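PDB 6JWK: probable glutathione S-transferase from Pseudomonas aeruginosa, which probably works as a maleylpyruvate isomerase of the zeta class of the glutathione S-transferase superfamily. Local coordinates for residues 128-132 with 173-179. Sequence-based numbering, arbitrary orientation.
Sequences QRWYA and NARRMGC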
ATOM      1  N   GLN B 128      -3.766  18.761  12.907  1.00 41.58           N
ATOM      2  CA  GLN B 128      -4.261  19.510  11.719  1.00 38.75           C
ATOM      3  C   GLN B 128      -3.137  19.713  10.696  1.00 34.02           C
ATOM      4  O   GLN B 128      -3.340  19.339   9.505  1.00 34.77           O
ATOM      5  CB  GLN B 128      -4.809  20.875  12.163  1.00 46.42           C
ATOM      6  CG  GLN B 128      -4.689  21.976  11.097  1.00 51.05           C
ATOM      7  CD  GLN B 128      -5.630  21.551  10.022  1.00 45.34           C
ATOM      8  OE1 GLN B 128      -6.499  20.741  10.311  1.00 52.92           O
ATOM      9  NE2 GLN B 128      -5.417  21.990   8.801  1.00 46.38           N
ATOM     10  N   ARG B 129      -2.033  20.370  11.073  1.00 32.29           N
ATOM     11  CA  ARG B 129      -0.941  20.765  10.126  1.00 33.97           C
ATOM     12  C   ARG B 129      -0.182  19.522   9.608  1.00 34.46           C
ATOM     13  O   ARG B 129       0.292  19.486   8.436  1.00 31.17           O
ATOM     14  CB  ARG B 129       0.057  21.718  10.802  1.00 38.87           C
ATOM     15  CG  ARG B 129      -0.486  23.130  11.057  1.00 53.46           C
ATOM     16  CD  ARG B 129       0.426  24.133  11.783  1.00 57.45           C
ATOM     17  NE  ARG B 129       1.251  23.400  12.731  1.00 76.20           N
ATOM     18  CZ  ARG B 129       2.523  23.016  12.535  1.00 74.00           C
ATOM     19  NH1 ARG B 129       3.184  23.365  11.439  1.00 74.29           N
ATOM     20  NH2 ARG B 129       3.130  22.285  13.459  1.00 60.21           N
ATOM     21  N   TRP B 130      -0.005  18.517  10.455  1.00 31.26           N
ATOM     22  CA  TRP B 130       0.576  17.226   9.991  1.00 31.72           C
ATOM     23  C   TRP B 130      -0.330  16.671   8.882  1.00 25.03           C
ATOM     24  O   TRP B 130       0.199  16.334   7.832  1.00 28.41           O
ATOM     25  CB  TRP B 130       0.704  16.276  11.190  1.00 35.33           C
ATOM     26  CG  TRP B 130       0.779  14.808  10.922  1.00 35.24           C
ATOM     27  CD1 TRP B 130      -0.256  13.952  10.650  1.00 35.91           C
ATOM     28  CD2 TRP B 130       1.945  13.991  11.091  1.00 33.15           C
ATOM     29  NE1 TRP B 130       0.202  12.664  10.579  1.00 34.99           N
ATOM     30  CE2 TRP B 130       1.548  12.658  10.852  1.00 35.05           C
ATOM     31  CE3 TRP B 130       3.291  14.260  11.391  1.00 37.27           C
ATOM     32  CZ2 TRP B 130       2.459  11.600  10.907  1.00 34.31           C
ATOM     33  CZ3 TRP B 130       4.188  13.207  11.448  1.00 36.31           C
ATOM     34  CH2 TRP B 130       3.776  11.900  11.180  1.00 31.55           C
ATOM     35  N   TYR B 131      -1.625  16.551   9.165  1.00 28.15           N
ATOM     36  CA  TYR B 131      -2.648  15.944   8.274  1.00 30.34           C
ATOM     37  C   TYR B 131      -2.551  16.634   6.907  1.00 34.44           C
ATOM     38  O   TYR B 131      -2.432  15.956   5.834  1.00 27.57           O
ATOM     39  CB  TYR B 131      -4.024  16.010   8.933  1.00 29.77           C
ATOM     40  CG  TYR B 131      -5.021  15.027   8.384  1.00 30.33           C
ATOM     41  CD1 TYR B 131      -5.578  15.164   7.116  1.00 30.94           C
ATOM     42  CD2 TYR B 131      -5.425  13.961   9.157  1.00 33.42           C
ATOM     43  CE1 TYR B 131      -6.505  14.251   6.638  1.00 29.64           C
ATOM     44  CE2 TYR B 131      -6.350  13.043   8.692  1.00 38.20           C
ATOM     45  CZ  TYR B 131      -6.903  13.195   7.434  1.00 33.20           C
ATOM     46  OH  TYR B 131      -7.810  12.240   7.036  1.00 38.16           O
ATOM     47  N   ALA B 132      -2.495  17.967   6.953  1.00 30.33           N
ATOM     48  CA  ALA B 132      -2.618  18.844   5.774  1.00 29.34           C
ATOM     49  C   ALA B 132      -1.322  18.774   4.980  1.00 27.99           C
ATOM     50  O   ALA B 132      -1.373  18.852   3.739  1.00 26.39           O
ATOM     51  CB  ALA B 132      -2.967  20.264   6.206  1.00 33.56           C
ATOM     52  N   ASN B 173     -12.014  12.574   3.816  1.00 23.55           N
ATOM     53  CA  ASN B 173     -11.168  12.710   5.025  1.00 23.73           C
ATOM     54  C   ASN B 173     -10.471  14.063   4.996  1.00 22.36           C
ATOM     55  O   ASN B 173     -10.476  14.751   6.058  1.00 22.30           O
ATOM     56  CB  ASN B 173     -10.089  11.640   5.114  1.00 27.58           C
ATOM     57  CG  ASN B 173     -10.532  10.379   5.793  1.00 36.88           C
ATOM     58  OD1 ASN B 173     -11.584  10.361   6.434  1.00 38.58           O
ATOM     59  ND2 ASN B 173      -9.709   9.338   5.653  1.00 37.64           N
ATOM     60  N   ALA B 174      -9.821  14.385   3.879  1.00 20.74           N
ATOM     61  CA  ALA B 174      -9.074  15.654   3.736  1.00 23.04           C
ATOM     62  C   ALA B 174     -10.044  16.835   3.937  1.00 25.36           C
ATOM     63  O   ALA B 174      -9.655  17.845   4.619  1.00 22.95           O
ATOM     64  CB  ALA B 174      -8.356  15.729   2.420  1.00 20.83           C
ATOM     65  N   ARG B 175     -11.262  16.730   3.388  1.00 24.25           N
ATOM     66  CA  ARG B 175     -12.251  17.835   3.436  1.00 23.87           C
ATOM     67  C   ARG B 175     -12.618  18.034   4.904  1.00 24.02           C
ATOM     68  O   ARG B 175     -12.585  19.191   5.371  1.00 23.44           O
ATOM     69  CB  ARG B 175     -13.497  17.506   2.611  1.00 24.26           C
ATOM     70  CG  ARG B 175     -14.639  18.511   2.756  1.00 22.93           C
ATOM     71  CD  ARG B 175     -15.758  18.248   1.740  1.00 22.37           C
ATOM     72  NE  ARG B 175     -15.237  18.285   0.360  1.00 20.69           N
ATOM     73  CZ  ARG B 175     -15.014  17.245  -0.459  1.00 22.06           C
ATOM     74  NH1 ARG B 175     -15.277  16.013  -0.073  1.00 23.17           N
ATOM     75  NH2 ARG B 175     -14.469  17.434  -1.648  1.00 21.88           N
ATOM     76  N   ARG B 176     -12.932  16.933   5.587  1.00 25.84           N
ATOM     77  CA  ARG B 176     -13.393  16.928   6.991  1.00 28.28           C
ATOM     78  C   ARG B 176     -12.277  17.476   7.899  1.00 27.56           C
ATOM     79  O   ARG B 176     -12.611  18.066   8.947  1.00 28.64           O
ATOM     80  CB  ARG B 176     -13.868  15.541   7.406  1.00 32.57           C
ATOM     81  CG  ARG B 176     -14.624  15.551   8.723  1.00 42.90           C
ATOM     82  CD  ARG B 176     -15.257  14.202   9.006  1.00 55.28           C
ATOM     83  NE  ARG B 176     -14.201  13.218   9.206  1.00 64.46           N
ATOM     84  CZ  ARG B 176     -13.861  12.237   8.358  1.00 79.77           C
ATOM     85  NH1 ARG B 176     -12.859  11.428   8.664  1.00 88.54           N
ATOM     86  NH2 ARG B 176     -14.515  12.041   7.222  1.00 84.96           N
ATOM     87  N   MET B 177     -11.007  17.328   7.530  1.00 25.63           N
ATOM     88  CA  MET B 177      -9.885  17.823   8.383  1.00 27.84           C
ATOM     89  C   MET B 177      -9.553  19.276   8.026  1.00 29.11           C
ATOM     90  O   MET B 177      -8.534  19.803   8.513  1.00 31.29           O
ATOM     91  CB  MET B 177      -8.645  16.927   8.230  1.00 28.53           C
ATOM     92  CG  MET B 177      -8.745  15.659   9.018  1.00 30.59           C
ATOM     93  SD  MET B 177      -8.954  15.951  10.800  1.00 34.82           S
ATOM     94  CE  MET B 177      -7.403  16.811  11.055  1.00 31.71           C
ATOM     95  N   GLY B 178     -10.319  19.916   7.144  1.00 25.77           N
ATOM     96  CA  GLY B 178     -10.137  21.363   6.908  1.00 26.26           C
ATOM     97  C   GLY B 178      -9.065  21.602   5.894  1.00 25.72           C
ATOM     98  O   GLY B 178      -8.605  22.739   5.796  1.00 28.07           O
ATOM     99  N   CYS B 179      -8.695  20.586   5.089  1.00 23.48           N
ATOM    100  CA  CYS B 179      -7.642  20.784   4.069  1.00 24.33           C
ATOM    101  C   CYS B 179      -8.172  21.628   2.908  1.00 24.47           C
ATOM    102  O   CYS B 179      -9.343  21.474   2.508  1.00 25.36           O
ATOM    103  CB  CYS B 179      -7.098  19.462   3.525  1.00 26.95           C
ATOM    104  SG  CYS B 179      -6.387  18.440   4.835  1.00 29.23           S
TER
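Asn173, whose CB meets Tyr131 OH, has its amide held at both ends. Arg176 NH1 gives a hydrogen bond of 2.8 Å to Asn173 OD1. That bond is bent, 142° at the hydrogen, and arrives well out of the carbonyl plane, while ND2 bonds to Ser10 OG in the N-terminal thioredoxin-like domain. A bound sulfate, probably from the crystallisation liquor, lies about 5 Å from this side chain. Tyr131 OH approaches Asn173 CB closely, at 3.0 Å, with the ring and amide planes nearly perpendicular.

The ring itself rests on Met177. With chi1 at -159°, the Tyr131 ring swings away from its own N and beside the carbonyl carbon, which carries the phenol out from helix 124-149 toward the end of helix 162-176. There Met177 CG sits squarely over one face, 3.4 Å from the ring centroid, in a CH-pi contact. Met177 is bent at both chi2 and chi3, curling the chain back over the same ring: SD lies 4.5 Å from the centroid as a Met-aromatic contact, and CE ends 4.0 Å from Tyr131 CG.

Cys179 approaches the tyrosine obliquely, its SG 4.1 Å from Tyr131 CD1, and also meets Ala132, with SG 3.9 Å from Ala132 CA. A Schellman motif brings it there: Gly178, at positive phi, ends the helix, with Gly178 N bonded to Arg175 O and Cys179 N to Ala174 O. Val135, one turn further along helix 124-149, packs against both Ala174 and Cys179.

Helix 124-149 thus meets the end and cap of helix 162-176 largely through carbon and two polarisable sulfurs around one aromatic ring, so dispersion probably supplies most of the adhesion; the Asn173-Ser10 bond links this helix to the N-terminal domain, while Arg176 steadies the amide's other end.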